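Local coordinates for protein DPSA (Streptomyces coelicolor, PDB 4CY9) that probably oxidises and stores iron and may bind DNA, as a twelve-subunit Dps protein of the ferritin superfamily, at residues D113-Y116 with T117-E121. Sequence-based numbering, arbitrary orientation.
Sequences DVVY and TGVVE
Val115 and Val119 sit one turn apart on the same side of helix 105-133, a helix of the ferritin-like four-helix bundle of this Dps subunit. Their methyl groups meet loosely, with Val115 CG1 4.4 Å from Val119 CG2. In Val119 the CG1 branch is anti to the backbone N. This sets CG2 beside that N, where it lies 3.5 Å from Val115 O. The same carbonyl oxygen accepts the N-H of Val119 in its own plane, so the methyl packs against the oxygen that the N-H bonds to.

Val120 repeats the pattern a residue later. Its CG2 comes within 3.3 Å of Tyr116 O, and its N bonds to that oxygen at 2.8 Å, with an N-H...O angle of 165°. The side chain of Tyr116 leaves the backbone away from residues 117-121, and its ring packs inside the bundle. There the ring meets that of Phe151 with the planes at about 45°, its OH is hydrogen-bonded to Gln60 NE2, and Leu34 and Leu38 of helix 14-44 touch the Tyr116 side chain.

Asp113 and Thr117 lie one turn apart on another side. The Asp113 carboxylate bends back far enough for OD1 to come 4.3 Å from Thr117 CG2. OD1 forms a salt bridge with NE of Arg156, and OD2 is hydrogen-bonded to a glycerol probably left from crystallisation. Pro10 of a neighbouring subunit packs on Thr117, Val120 and Glu121, so this side of the helix faces a subunit interface. Thr117 OG1 is anti to the backbone N (chi1 166°), which places the methyl beside that N. Thr117 CG2 therefore lies 3.2 Å from Asp113 O, the oxygen to which Thr117 N donates a hydrogen bond of 2.9 Å.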
# COMPACT_ATOMS: atom_id res chain seq x y z
N ASP A 113 14.37 -31.48 -10.15
CA ASP A 113 13.46 -32.51 -9.60
C ASP A 113 14.32 -33.49 -8.69
O ASP A 113 13.92 -33.81 -7.55
CB ASP A 113 12.79 -33.28 -10.73
CG ASP A 113 11.79 -34.32 -10.25
OD1 ASP A 113 11.28 -34.16 -9.15
OD2 ASP A 113 11.43 -35.24 -11.05
N VAL A 114 15.52 -33.87 -9.17
CA VAL A 114 16.35 -34.78 -8.36
C VAL A 114 16.88 -34.08 -7.12
O VAL A 114 16.92 -34.70 -6.02
CB VAL A 114 17.53 -35.25 -9.27
CG1 VAL A 114 18.57 -36.05 -8.45
CG2 VAL A 114 16.96 -36.07 -10.46
N VAL A 115 17.24 -32.78 -7.23
CA VAL A 115 17.71 -32.03 -6.06
C VAL A 115 16.53 -32.07 -5.00
O VAL A 115 16.80 -32.31 -3.81
CB VAL A 115 18.00 -30.56 -6.42
CG1 VAL A 115 18.26 -29.75 -5.15
CG2 VAL A 115 19.33 -30.57 -7.27
N TYR A 116 15.31 -31.73 -5.46
CA TYR A 116 14.22 -31.61 -4.50
C TYR A 116 13.90 -32.99 -3.88
O TYR A 116 13.52 -33.07 -2.73
CB TYR A 116 12.92 -31.11 -5.17
CG TYR A 116 12.85 -29.61 -5.00
CD1 TYR A 116 13.54 -28.80 -5.92
CD2 TYR A 116 12.17 -29.00 -3.95
CE1 TYR A 116 13.50 -27.37 -5.73
CE2 TYR A 116 12.11 -27.60 -3.76
CZ TYR A 116 12.78 -26.82 -4.66
OH TYR A 116 12.83 -25.45 -4.48
N THR A 117 14.06 -34.09 -4.64
CA THR A 117 13.81 -35.41 -3.96
C THR A 117 14.76 -35.63 -2.80
O THR A 117 14.32 -36.07 -1.77
CB THR A 117 13.91 -36.52 -5.01
OG1 THR A 117 14.00 -37.86 -4.36
CG2 THR A 117 12.96 -36.42 -5.92
N GLY A 118 16.05 -35.21 -2.94
CA GLY A 118 16.99 -35.32 -1.84
C GLY A 118 16.60 -34.43 -0.67
O GLY A 118 16.72 -34.84 0.51
N VAL A 119 16.18 -33.21 -0.99
CA VAL A 119 15.87 -32.27 0.08
C VAL A 119 14.60 -32.76 0.83
O VAL A 119 14.53 -32.74 2.09
CB VAL A 119 15.58 -30.84 -0.53
CG1 VAL A 119 15.14 -29.95 0.66
CG2 VAL A 119 16.95 -30.21 -1.00
N VAL A 120 13.59 -33.20 0.07
CA VAL A 120 12.29 -33.63 0.67
C VAL A 120 12.59 -34.89 1.53
O VAL A 120 12.07 -35.00 2.65
CB VAL A 120 11.26 -33.93 -0.46
CG1 VAL A 120 10.09 -34.78 0.17
CG2 VAL A 120 10.79 -32.53 -0.94
N GLU A 121 13.36 -35.81 1.02
CA GLU A 121 13.61 -37.00 1.87
C GLU A 121 14.42 -36.63 3.11
O GLU A 121 14.10 -37.22 4.18
CB GLU A 121 14.45 -38.11 1.06
CG GLU A 121 13.49 -38.66 0.01
CD GLU A 121 14.22 -39.64 -0.98
OE1 GLU A 121 15.46 -39.63 -1.08
OE2 GLU A 121 13.50 -40.32 -1.72